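Local coordinates for protein 2-hydroxyisobutanoyl-CoA mutase large subunit (Aquincola tertiaricarbonis, PDB 4R3U) that interconverts 2-hydroxyisobutyryl-CoA and (S)-3-hydroxybutyryl-CoA in a cobalamin-dependent reaction, as the substrate-binding large subunit working with a small cobalamin-binding subunit, at residues G152-T157 with E503-R508; M131-G136 with A551-I556; K312-R317 with V412-G417. One frame throughout, in Å; residues are numbered along the deposited sequence.

How the interactions relate
Along the chain, segment 131-136 comes first, on the short helix 131-135 after strand 125-128 of the parallel sheet, and 152-157 follows in the loop before helix 158-164. Segment 503-508, on helix 501-515, returns to that loop and closes interaction 1; 551-556, at the start of helix 553-564, closes the wider circuit of interaction 2. Interaction 3, helix 306-327 with loop 412-417, lies within both circuits, so the three nest. Interactions 1 and 2 touch, through probable hydrogen bonds from M553 N to D156 O and between I155 N and T133 OG1, and bind the C-terminal helices to the barrel. Interaction 3, on the opposite side of the chain's centre, ties helix 306-327 to the loop before helix 420-442.

Interaction 1: residues G152-T157 with E503-R508; sequences GVAIDT and ERQISR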
ATOM      1  N   GLY A 152      -9.695  16.795 -20.814  1.00 20.84           N
ATOM      2  CA  GLY A 152     -10.962  16.222 -20.399  1.00 20.68           C
ATOM      3  C   GLY A 152     -11.935  16.196 -21.557  1.00 25.86           C
ATOM      4  O   GLY A 152     -11.562  16.551 -22.676  1.00 26.12           O
ATOM      5  N   VAL A 153     -13.184  15.762 -21.310  1.00 22.84           N
ATOM      6  CA  VAL A 153     -14.189  15.695 -22.363  1.00 22.80           C
ATOM      7  C   VAL A 153     -14.677  17.112 -22.759  1.00 27.76           C
ATOM      8  O   VAL A 153     -14.686  18.020 -21.922  1.00 27.89           O
ATOM      9  CB  VAL A 153     -15.355  14.720 -22.013  1.00 24.79           C
ATOM     10  CG1 VAL A 153     -16.295  15.298 -20.964  1.00 24.85           C
ATOM     11  CG2 VAL A 153     -16.145  14.316 -23.252  1.00 25.08           C
ATOM     12  N   ALA A 154     -15.096  17.279 -24.027  1.00 22.81           N
ATOM     13  CA  ALA A 154     -15.664  18.516 -24.529  1.00 21.82           C
ATOM     14  C   ALA A 154     -17.184  18.423 -24.434  1.00 27.05           C
ATOM     15  O   ALA A 154     -17.773  17.452 -24.937  1.00 26.42           O
ATOM     16  CB  ALA A 154     -15.250  18.730 -25.971  1.00 22.69           C
ATOM     17  N   ILE A 155     -17.816  19.397 -23.738  1.00 23.65           N
ATOM     18  CA  ILE A 155     -19.262  19.497 -23.673  1.00 25.48           C
ATOM     19  C   ILE A 155     -19.644  20.930 -24.081  1.00 33.70           C
ATOM     20  O   ILE A 155     -19.259  21.893 -23.410  1.00 33.48           O
ATOM     21  CB  ILE A 155     -19.957  19.000 -22.356  1.00 28.39           C
ATOM     22  CG1 ILE A 155     -19.469  17.590 -21.907  1.00 27.06           C
ATOM     23  CG2 ILE A 155     -21.520  19.049 -22.488  1.00 28.77           C
ATOM     24  CD1 ILE A 155     -20.004  16.369 -22.695  1.00 32.84           C
ATOM     25  N   ASP A 156     -20.365  21.069 -25.214  1.00 32.38           N
ATOM     26  CA  ASP A 156     -20.812  22.385 -25.706  1.00 32.05           C
ATOM     27  C   ASP A 156     -22.305  22.441 -25.684  1.00 34.91           C
ATOM     28  O   ASP A 156     -22.861  23.490 -25.406  1.00 33.60           O
ATOM     29  CB  ASP A 156     -20.311  22.690 -27.142  1.00 33.03           C
ATOM     30  CG  ASP A 156     -18.807  22.779 -27.309  1.00 35.17           C
ATOM     31  OD1 ASP A 156     -18.118  23.019 -26.318  1.00 38.60           O
ATOM     32  OD2 ASP A 156     -18.326  22.594 -28.429  1.00 35.05           O
ATOM     33  N   THR A 157     -22.944  21.292 -25.967  1.00 33.21           N
ATOM     34  CA  THR A 157     -24.396  21.082 -26.142  1.00 33.25           C
ATOM     35  C   THR A 157     -24.925  19.845 -25.355  1.00 34.15           C
ATOM     36  O   THR A 157     -24.154  18.980 -24.931  1.00 31.38           O
ATOM     37  CB  THR A 157     -24.682  20.890 -27.649  1.00 38.26           C
ATOM     38  OG1 THR A 157     -24.051  19.684 -28.099  1.00 38.25           O
ATOM     39  CG2 THR A 157     -24.195  22.048 -28.500  1.00 34.22           C
ATOM     40  N   GLU A 503     -12.249  18.850 -35.038  1.00 39.08           N
ATOM     41  CA  GLU A 503     -13.084  18.716 -36.228  1.00 40.30           C
ATOM     42  C   GLU A 503     -14.434  18.034 -35.905  1.00 42.28           C
ATOM     43  O   GLU A 503     -15.489  18.572 -36.246  1.00 41.54           O
ATOM     44  CB  GLU A 503     -12.304  17.942 -37.314  1.00 43.46           C
ATOM     45  CG  GLU A 503     -13.009  17.794 -38.663  1.00 62.13           C
ATOM     46  CD  GLU A 503     -13.719  16.464 -38.876  1.00105.44           C
ATOM     47  OE1 GLU A 503     -13.118  15.408 -38.567  1.00113.99           O
ATOM     48  OE2 GLU A 503     -14.878  16.480 -39.362  1.00101.70           O
ATOM     49  N   ARG A 504     -14.378  16.873 -35.202  1.00 38.70           N
ATOM     50  CA  ARG A 504     -15.531  16.058 -34.813  1.00 37.73           C
ATOM     51  C   ARG A 504     -16.515  16.812 -33.892  1.00 45.03           C
ATOM     52  O   ARG A 504     -17.727  16.781 -34.108  1.00 45.79           O
ATOM     53  CB  ARG A 504     -15.060  14.756 -34.165  1.00 30.14           C
ATOM     54  CG  ARG A 504     -14.553  13.711 -35.161  1.00 30.93           C
ATOM     55  CD  ARG A 504     -14.422  12.302 -34.542  1.00 29.32           C
ATOM     56  NE  ARG A 504     -13.320  12.194 -33.584  1.00 23.53           N
ATOM     57  CZ  ARG A 504     -13.440  12.162 -32.257  1.00 36.18           C
ATOM     58  NH1 ARG A 504     -14.638  12.162 -31.693  1.00 31.10           N
ATOM     59  NH2 ARG A 504     -12.358  12.102 -31.485  1.00 23.33           N
ATOM     60  N   GLN A 505     -15.968  17.505 -32.889  1.00 42.03           N
ATOM     61  CA  GLN A 505     -16.700  18.277 -31.892  1.00 40.73           C
ATOM     62  C   GLN A 505     -17.377  19.514 -32.487  1.00 43.03           C
ATOM     63  O   GLN A 505     -18.573  19.689 -32.241  1.00 43.50           O
ATOM     64  CB  GLN A 505     -15.776  18.617 -30.705  1.00 40.39           C
ATOM     65  CG  GLN A 505     -16.411  19.399 -29.574  1.00 46.03           C
ATOM     66  CD  GLN A 505     -17.514  18.702 -28.829  1.00 50.95           C
ATOM     67  OE1 GLN A 505     -17.542  17.470 -28.680  1.00 43.95           O
ATOM     68  NE2 GLN A 505     -18.411  19.507 -28.289  1.00 36.64           N
ATOM     69  N   ILE A 506     -16.654  20.332 -33.291  1.00 37.77           N
ATOM     70  CA  ILE A 506     -17.214  21.538 -33.940  1.00 38.08           C
ATOM     71  C   ILE A 506     -18.383  21.159 -34.865  1.00 42.53           C
ATOM     72  O   ILE A 506     -19.430  21.817 -34.840  1.00 42.11           O
ATOM     73  CB  ILE A 506     -16.159  22.393 -34.695  1.00 41.78           C
ATOM     74  CG1 ILE A 506     -14.751  22.448 -34.021  1.00 40.83           C
ATOM     75  CG2 ILE A 506     -16.679  23.782 -35.087  1.00 43.78           C
ATOM     76  CD1 ILE A 506     -14.581  23.120 -32.774  1.00 42.29           C
ATOM     77  N   SER A 507     -18.215  20.062 -35.633  1.00 39.64           N
ATOM     78  CA  SER A 507     -19.212  19.514 -36.554  1.00 39.56           C
ATOM     79  C   SER A 507     -20.570  19.408 -35.880  1.00 41.86           C
ATOM     80  O   SER A 507     -21.558  19.877 -36.451  1.00 43.89           O
ATOM     81  CB  SER A 507     -18.776  18.140 -37.047  1.00 43.95           C
ATOM     82  OG  SER A 507     -17.626  18.240 -37.866  1.00 60.32           O
ATOM     83  N   ARG A 508     -20.609  18.808 -34.655  1.00 34.91           N
ATOM     84  CA  ARG A 508     -21.819  18.632 -33.852  1.00 34.35           C
ATOM     85  C   ARG A 508     -22.354  19.947 -33.308  1.00 38.36           C
ATOM     86  O   ARG A 508     -23.564  20.169 -33.384  1.00 38.99           O
ATOM     87  CB  ARG A 508     -21.585  17.634 -32.715  1.00 33.02           C
ATOM     88  CG  ARG A 508     -22.818  17.375 -31.839  1.00 34.07           C
ATOM     89  CD  ARG A 508     -22.873  15.962 -31.338  1.00 36.86           C
ATOM     90  NE  ARG A 508     -21.747  15.695 -30.451  1.00 39.10           N
ATOM     91  CZ  ARG A 508     -21.225  14.499 -30.242  1.00 48.84           C
ATOM     92  NH1 ARG A 508     -20.171  14.359 -29.447  1.00 37.64           N
ATOM     93  NH2 ARG A 508     -21.729  13.437 -30.848  1.00 43.94           N
TER
HETATM   94  O   HOH W   1     -18.637  15.838 -27.124  1.00 29.85           O
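Q505 swings its CG opposite the backbone N (chi1 -179°) and then folds at chi2, sending its amide from helix 501-515 to D156, whose own CG lies anti to the carbonyl carbon. Q505 NE2 donates to D156 OD2 at 3.1 Å in a nearly straight bond (171°). The acceptor lies in the plane of the amide, but the N-H comes down on the carboxylate from above, the two flat groups standing 82° apart. D156 OD2 also bonds to the hydroxyls of S139 and T509, and Q505 NE2 has a second acceptor in D160 OD2, so both ends of the bond belong to a wider polar cluster.

The A154 methyl lies over a face of the same amide, its CB 3.6 Å from Q505 CD. On the oxygen side of the amide a water joins three groups. It donates to A154 O (2.9 Å) and to Q505 OE1, and accepts from R508 NH1 at 3.2 Å, lying in the guanidinium plane at its edge. The two aspartate acceptors at NE2 are consistent with this orientation of the buried amide, and the water completes the oxygen side. R508 is itself held by salt bridges to E108 and D160.

This is polar packing between a barrel loop and a peripheral helix, with the A154 side chain about 11 Å from the cobalamin. The loop runs on into helix 158-164, with T157 as its N-cap and I155 packed on D160 and L164; backbone bonds from V153 to D128 and D130 secure its start beside the end of strand 125-128.

Interaction 2: residues M131-G136 with A551-I556; sequences MPTLMG and ATMGDI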
ATOM      1  N   MET A 131     -10.473  22.249 -20.909  1.00 23.36           N
ATOM      2  CA  MET A 131     -10.352  23.651 -20.555  1.00 23.94           C
ATOM      3  C   MET A 131     -11.433  24.523 -21.144  1.00 27.44           C
ATOM      4  O   MET A 131     -12.028  25.261 -20.364  1.00 27.97           O
ATOM      5  CB  MET A 131      -8.945  24.187 -20.852  1.00 26.48           C
ATOM      6  CG  MET A 131      -7.848  23.541 -20.031  1.00 28.25           C
ATOM      7  SD  MET A 131      -8.276  23.259 -18.291  1.00 30.73           S
ATOM      8  CE  MET A 131      -8.345  24.883 -17.623  1.00 27.14           C
ATOM      9  N   PRO A 132     -11.773  24.444 -22.462  1.00 22.25           N
ATOM     10  CA  PRO A 132     -12.876  25.292 -22.977  1.00 21.79           C
ATOM     11  C   PRO A 132     -14.167  25.157 -22.150  1.00 29.06           C
ATOM     12  O   PRO A 132     -14.716  26.167 -21.694  1.00 31.71           O
ATOM     13  CB  PRO A 132     -13.048  24.812 -24.425  1.00 22.38           C
ATOM     14  CG  PRO A 132     -11.698  24.325 -24.802  1.00 26.71           C
ATOM     15  CD  PRO A 132     -11.140  23.676 -23.559  1.00 21.90           C
ATOM     16  N   THR A 133     -14.590  23.911 -21.880  1.00 23.46           N
ATOM     17  CA  THR A 133     -15.784  23.558 -21.110  1.00 23.20           C
ATOM     18  C   THR A 133     -15.719  24.088 -19.674  1.00 26.78           C
ATOM     19  O   THR A 133     -16.698  24.647 -19.175  1.00 27.10           O
ATOM     20  CB  THR A 133     -16.020  22.032 -21.212  1.00 26.95           C
ATOM     21  OG1 THR A 133     -16.106  21.683 -22.592  1.00 24.85           O
ATOM     22  CG2 THR A 133     -17.265  21.555 -20.477  1.00 23.28           C
ATOM     23  N   LEU A 134     -14.556  23.911 -19.021  1.00 23.27           N
ATOM     24  CA  LEU A 134     -14.289  24.371 -17.650  1.00 21.97           C
ATOM     25  C   LEU A 134     -14.352  25.902 -17.550  1.00 27.67           C
ATOM     26  O   LEU A 134     -14.853  26.449 -16.560  1.00 28.08           O
ATOM     27  CB  LEU A 134     -12.923  23.860 -17.177  1.00 20.23           C
ATOM     28  CG  LEU A 134     -12.820  22.343 -16.851  1.00 22.12           C
ATOM     29  CD1 LEU A 134     -11.363  21.939 -16.589  1.00 20.60           C
ATOM     30  CD2 LEU A 134     -13.741  21.936 -15.697  1.00 20.29           C
ATOM     31  N   MET A 135     -13.866  26.573 -18.603  1.00 23.70           N
ATOM     32  CA  MET A 135     -13.767  28.023 -18.726  1.00 22.73           C
ATOM     33  C   MET A 135     -15.004  28.697 -19.349  1.00 27.58           C
ATOM     34  O   MET A 135     -15.039  29.916 -19.449  1.00 27.54           O
ATOM     35  CB  MET A 135     -12.449  28.404 -19.449  1.00 23.89           C
ATOM     36  CG  MET A 135     -11.194  27.937 -18.736  1.00 25.14           C
ATOM     37  SD  MET A 135     -11.167  28.260 -16.956  1.00 28.43           S
ATOM     38  CE  MET A 135     -10.704  30.030 -16.847  1.00 24.00           C
ATOM     39  N   GLY A 136     -15.990  27.900 -19.746  1.00 25.70           N
ATOM     40  CA  GLY A 136     -17.256  28.383 -20.291  1.00 27.31           C
ATOM     41  C   GLY A 136     -17.308  28.666 -21.776  1.00 32.05           C
ATOM     42  O   GLY A 136     -18.220  29.353 -22.243  1.00 33.48           O
ATOM     43  N   ALA A 551     -29.387  25.594 -27.184  1.00 39.47           N
ATOM     44  CA  ALA A 551     -28.395  26.596 -26.787  1.00 36.68           C
ATOM     45  C   ALA A 551     -27.104  25.890 -26.390  1.00 36.93           C
ATOM     46  O   ALA A 551     -27.120  24.787 -25.813  1.00 33.28           O
ATOM     47  CB  ALA A 551     -28.906  27.413 -25.605  1.00 37.58           C
ATOM     48  N   THR A 552     -25.981  26.528 -26.711  1.00 33.79           N
ATOM     49  CA  THR A 552     -24.665  26.017 -26.343  1.00 31.14           C
ATOM     50  C   THR A 552     -24.272  26.682 -25.038  1.00 36.18           C
ATOM     51  O   THR A 552     -24.906  27.662 -24.636  1.00 37.98           O
ATOM     52  CB  THR A 552     -23.635  26.245 -27.457  1.00 31.87           C
ATOM     53  OG1 THR A 552     -23.375  27.643 -27.571  1.00 35.59           O
ATOM     54  CG2 THR A 552     -24.065  25.665 -28.797  1.00 31.28           C
ATOM     55  N   MET A 553     -23.237  26.150 -24.368  1.00 32.14           N
ATOM     56  CA  MET A 553     -22.721  26.716 -23.129  1.00 31.25           C
ATOM     57  C   MET A 553     -22.245  28.167 -23.382  1.00 39.03           C
ATOM     58  O   MET A 553     -22.550  29.059 -22.591  1.00 40.28           O
ATOM     59  CB  MET A 553     -21.564  25.848 -22.614  1.00 30.89           C
ATOM     60  CG  MET A 553     -20.903  26.414 -21.386  1.00 31.49           C
ATOM     61  SD  MET A 553     -19.397  25.577 -20.995  1.00 32.87           S
ATOM     62  CE  MET A 553     -20.012  24.162 -20.212  1.00 29.17           C
ATOM     63  N   GLY A 554     -21.518  28.352 -24.492  1.00 35.78           N
ATOM     64  CA  GLY A 554     -21.018  29.634 -24.974  1.00 35.06           C
ATOM     65  C   GLY A 554     -22.111  30.659 -25.173  1.00 36.35           C
ATOM     66  O   GLY A 554     -21.934  31.810 -24.779  1.00 35.72           O
ATOM     67  N   ASP A 555     -23.261  30.248 -25.747  1.00 33.63           N
ATOM     68  CA  ASP A 555     -24.419  31.150 -25.953  1.00 35.74           C
ATOM     69  C   ASP A 555     -24.856  31.751 -24.605  1.00 41.14           C
ATOM     70  O   ASP A 555     -24.976  32.973 -24.483  1.00 42.52           O
ATOM     71  CB  ASP A 555     -25.627  30.401 -26.568  1.00 38.29           C
ATOM     72  CG  ASP A 555     -25.510  29.903 -27.995  1.00 47.82           C
ATOM     73  OD1 ASP A 555     -24.872  30.587 -28.818  1.00 48.68           O
ATOM     74  OD2 ASP A 555     -26.118  28.866 -28.307  1.00 55.88           O
ATOM     75  N   ILE A 556     -25.042  30.861 -23.594  1.00 35.48           N
ATOM     76  CA  ILE A 556     -25.458  31.138 -22.217  1.00 34.22           C
ATOM     77  C   ILE A 556     -24.415  31.971 -21.479  1.00 38.41           C
ATOM     78  O   ILE A 556     -24.768  33.021 -20.919  1.00 38.37           O
ATOM     79  CB  ILE A 556     -25.870  29.825 -21.460  1.00 35.37           C
ATOM     80  CG1 ILE A 556     -27.018  29.074 -22.221  1.00 35.50           C
ATOM     81  CG2 ILE A 556     -26.293  30.116 -20.017  1.00 35.22           C
ATOM     82  CD1 ILE A 556     -27.195  27.585 -21.861  1.00 33.62           C
TER
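T133 O, near the end of helix 131-135, is met by M553 across the contact, with SD at 3.4 Å and CE at 3.5 Å from the carbonyl oxygen. The same oxygen accepts a hydrogen bond from the hydroxyl of S182 and a weak one from G136 N. M553 reaches it because CG is anti to the backbone N (chi1 176°) and the chain stays extended until a bend at chi3 turns the methyl aside. That methyl lies 3.8 Å from T133 CG2, the two side chains crossing at about a right angle, while T133 OG1 bonds instead to D130 OD1 and I155 N.

G136 ends the helix in a Schellman motif, and its CA packs 3.6 Å from M553 SD. Its carbonyl oxygen faces G554, 3.9 Å from G554 CA. On the other segment T552 and D555 form a capping box at the start of helix 553-564: T552 N donates to D555 OD2 at 2.8 Å, and D555 N to T552 OG1 at 3.2 Å. D138 adds bonds to T552 OG1 and G554 N, and I185 and L186 of helix 183-196 also pack on M553.

M131 and L134, on the same short helix, touch the cobalamin, and L26 of the small subunit packs on M131 and P132. The thioether and methyl of M553 pack on the other side of this helix, by van der Waals contact, while each helix end keeps its own hydrogen bonds.

Interaction 3: residues K312-R317 with V412-G417; sequences KFRALR and VIDPLG
R314 and D414 meet in a two-pronged salt bridge, with the guanidinium gripping the carboxylate side-on. R314 NE donates to D414 OD1 at 2.9 Å (172°) and R314 NH2 to D414 OD2 at 2.8 Å, each to the syn lone pair of its oxygen. Both acceptors lie in the guanidinium plane, and the two flat groups are nearly coplanar, 8° apart. G417 CA packs obliquely against the same group, 3.6 Å from R314 NH2.

The two side chains reach toward one another from helix and loop. R314 leaves helix 306-327 with CG anti to its carbonyl carbon and bends at chi3 (89°), which turns its NE-NH2 edge toward the carboxylate. D414 begins a type I turn closed by G417 N to D414 O at 3.0 Å, so the acid and the glycine beside the arginine are set by one backbone feature.

Further out, R314 NH2 also bridges to E423 of helix 420-442, R314 NH1 makes a weak bond to T426, and D414 OD2 has a second cation in R84. The loop also lies at the subunit interface, where P415 and L416 pack on F307 of the second copy of this protein and S419 of that copy bonds to P415 O.

Alternating charges R84, D414, R314 and E423 thus link a barrel helix to the loop preceding helix 420-442. For these buried side chains, the paired oppositely charged groups probably offset much of the cost of burial and keep D414 ionised.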
ATOM      1  N   LYS A 312      -7.207  14.459  10.160  1.00 24.37           N
ATOM      2  CA  LYS A 312      -7.777  15.572   9.426  1.00 23.28           C
ATOM      3  C   LYS A 312      -9.220  15.269   9.022  1.00 26.44           C
ATOM      4  O   LYS A 312     -10.082  16.127   9.191  1.00 25.80           O
ATOM      5  CB  LYS A 312      -6.899  15.846   8.194  1.00 25.20           C
ATOM      6  CG  LYS A 312      -7.266  17.085   7.370  1.00 27.62           C
ATOM      7  CD  LYS A 312      -6.704  16.984   5.946  1.00 23.07           C
ATOM      8  CE  LYS A 312      -7.586  16.112   5.081  1.00 18.75           C
ATOM      9  NZ  LYS A 312      -6.936  15.781   3.790  1.00 18.31           N
ATOM     10  N   PHE A 313      -9.490  14.048   8.496  1.00 23.35           N
ATOM     11  CA  PHE A 313     -10.828  13.637   8.046  1.00 22.03           C
ATOM     12  C   PHE A 313     -11.813  13.570   9.213  1.00 29.91           C
ATOM     13  O   PHE A 313     -12.950  14.030   9.078  1.00 33.85           O
ATOM     14  CB  PHE A 313     -10.766  12.295   7.310  1.00 22.07           C
ATOM     15  CG  PHE A 313      -9.930  12.222   6.047  1.00 21.99           C
ATOM     16  CD1 PHE A 313     -10.057  13.187   5.049  1.00 24.35           C
ATOM     17  CD2 PHE A 313      -9.082  11.136   5.814  1.00 23.55           C
ATOM     18  CE1 PHE A 313      -9.322  13.089   3.859  1.00 23.70           C
ATOM     19  CE2 PHE A 313      -8.322  11.052   4.642  1.00 24.12           C
ATOM     20  CZ  PHE A 313      -8.464  12.013   3.664  1.00 22.53           C
ATOM     21  N   ARG A 314     -11.368  13.022  10.366  1.00 25.62           N
ATOM     22  CA  ARG A 314     -12.164  12.880  11.590  1.00 25.54           C
ATOM     23  C   ARG A 314     -12.401  14.237  12.214  1.00 31.95           C
ATOM     24  O   ARG A 314     -13.537  14.538  12.608  1.00 33.09           O
ATOM     25  CB  ARG A 314     -11.504  11.894  12.568  1.00 22.68           C
ATOM     26  CG  ARG A 314     -11.388  10.486  11.982  1.00 23.03           C
ATOM     27  CD  ARG A 314     -10.458   9.591  12.773  1.00 26.94           C
ATOM     28  NE  ARG A 314     -11.160   8.883  13.845  1.00 33.79           N
ATOM     29  CZ  ARG A 314     -11.140   9.237  15.125  1.00 37.57           C
ATOM     30  NH1 ARG A 314     -10.449  10.304  15.519  1.00 21.61           N
ATOM     31  NH2 ARG A 314     -11.807   8.522  16.025  1.00 20.32           N
ATOM     32  N   ALA A 315     -11.362  15.099  12.221  1.00 29.80           N
ATOM     33  CA  ALA A 315     -11.469  16.490  12.706  1.00 30.16           C
ATOM     34  C   ALA A 315     -12.461  17.288  11.864  1.00 30.65           C
ATOM     35  O   ALA A 315     -13.273  18.002  12.420  1.00 32.11           O
ATOM     36  CB  ALA A 315     -10.107  17.168  12.687  1.00 30.46           C
ATOM     37  N   LEU A 316     -12.415  17.148  10.533  1.00 25.47           N
ATOM     38  CA  LEU A 316     -13.341  17.829   9.611  1.00 25.12           C
ATOM     39  C   LEU A 316     -14.782  17.464   9.917  1.00 31.37           C
ATOM     40  O   LEU A 316     -15.622  18.352  10.004  1.00 33.36           O
ATOM     41  CB  LEU A 316     -13.015  17.462   8.147  1.00 23.57           C
ATOM     42  CG  LEU A 316     -11.934  18.301   7.493  1.00 25.36           C
ATOM     43  CD1 LEU A 316     -11.308  17.565   6.337  1.00 22.80           C
ATOM     44  CD2 LEU A 316     -12.480  19.654   7.077  1.00 26.67           C
ATOM     45  N   ARG A 317     -15.070  16.157  10.114  1.00 27.44           N
ATOM     46  CA  ARG A 317     -16.413  15.672  10.438  1.00 26.17           C
ATOM     47  C   ARG A 317     -16.922  16.251  11.734  1.00 31.77           C
ATOM     48  O   ARG A 317     -18.105  16.602  11.803  1.00 34.13           O
ATOM     49  CB  ARG A 317     -16.455  14.145  10.489  1.00 23.73           C
ATOM     50  CG  ARG A 317     -16.787  13.500   9.149  1.00 20.87           C
ATOM     51  CD  ARG A 317     -17.332  12.089   9.294  1.00 18.23           C
ATOM     52  NE  ARG A 317     -16.346  11.205   9.917  1.00 30.88           N
ATOM     53  CZ  ARG A 317     -15.467  10.463   9.252  1.00 38.21           C
ATOM     54  NH1 ARG A 317     -15.493  10.418   7.927  1.00 28.80           N
ATOM     55  NH2 ARG A 317     -14.579   9.734   9.906  1.00 24.26           N
ATOM     56  N   VAL A 412     -14.709  -3.311  10.476  1.00 25.38           N
ATOM     57  CA  VAL A 412     -14.792  -2.665  11.784  1.00 24.86           C
ATOM     58  C   VAL A 412     -14.837  -1.176  11.508  1.00 31.25           C
ATOM     59  O   VAL A 412     -13.986  -0.682  10.766  1.00 32.82           O
ATOM     60  CB  VAL A 412     -13.652  -3.085  12.769  1.00 26.56           C
ATOM     61  CG1 VAL A 412     -13.674  -2.259  14.054  1.00 26.73           C
ATOM     62  CG2 VAL A 412     -13.743  -4.568  13.104  1.00 25.99           C
ATOM     63  N   ILE A 413     -15.859  -0.473  12.043  1.00 28.19           N
ATOM     64  CA  ILE A 413     -16.030   0.969  11.817  1.00 27.90           C
ATOM     65  C   ILE A 413     -15.075   1.790  12.681  1.00 33.49           C
ATOM     66  O   ILE A 413     -14.954   1.536  13.893  1.00 34.63           O
ATOM     67  CB  ILE A 413     -17.511   1.454  11.909  1.00 31.79           C
ATOM     68  CG1 ILE A 413     -18.418   0.610  11.006  1.00 32.17           C
ATOM     69  CG2 ILE A 413     -17.632   2.947  11.524  1.00 31.33           C
ATOM     70  CD1 ILE A 413     -19.772   0.604  11.387  1.00 36.55           C
ATOM     71  N   ASP A 414     -14.425   2.804  12.047  1.00 28.56           N
ATOM     72  CA  ASP A 414     -13.439   3.714  12.653  1.00 26.80           C
ATOM     73  C   ASP A 414     -12.446   2.889  13.508  1.00 30.78           C
ATOM     74  O   ASP A 414     -12.432   3.002  14.747  1.00 30.14           O
ATOM     75  CB  ASP A 414     -14.133   4.842  13.452  1.00 27.21           C
ATOM     76  CG  ASP A 414     -13.191   5.968  13.811  1.00 33.63           C
ATOM     77  OD1 ASP A 414     -12.586   6.554  12.892  1.00 34.01           O
ATOM     78  OD2 ASP A 414     -13.019   6.230  15.005  1.00 40.71           O
ATOM     79  N   PRO A 415     -11.681   1.967  12.852  1.00 28.05           N
ATOM     80  CA  PRO A 415     -10.776   1.075  13.612  1.00 27.13           C
ATOM     81  C   PRO A 415      -9.697   1.809  14.389  1.00 30.39           C
ATOM     82  O   PRO A 415      -9.239   1.301  15.407  1.00 30.38           O
ATOM     83  CB  PRO A 415     -10.204   0.159  12.531  1.00 27.09           C
ATOM     84  CG  PRO A 415     -10.363   0.909  11.264  1.00 29.41           C
ATOM     85  CD  PRO A 415     -11.601   1.680  11.400  1.00 26.89           C
ATOM     86  N   LEU A 416      -9.337   3.031  13.931  1.00 26.94           N
ATOM     87  CA  LEU A 416      -8.338   3.871  14.583  1.00 26.85           C
ATOM     88  C   LEU A 416      -8.910   4.637  15.776  1.00 31.52           C
ATOM     89  O   LEU A 416      -8.150   5.293  16.490  1.00 33.51           O
ATOM     90  CB  LEU A 416      -7.627   4.819  13.589  1.00 25.93           C
ATOM     91  CG  LEU A 416      -6.881   4.210  12.388  1.00 29.04           C
ATOM     92  CD1 LEU A 416      -5.894   5.208  11.800  1.00 28.13           C
ATOM     93  CD2 LEU A 416      -6.138   2.976  12.764  1.00 29.54           C
ATOM     94  N   GLY A 417     -10.222   4.543  15.998  1.00 25.74           N
ATOM     95  CA  GLY A 417     -10.870   5.206  17.124  1.00 25.70           C
ATOM     96  C   GLY A 417     -10.260   4.773  18.431  1.00 29.85           C
ATOM     97  O   GLY A 417     -10.042   3.581  18.649  1.00 30.97           O
TER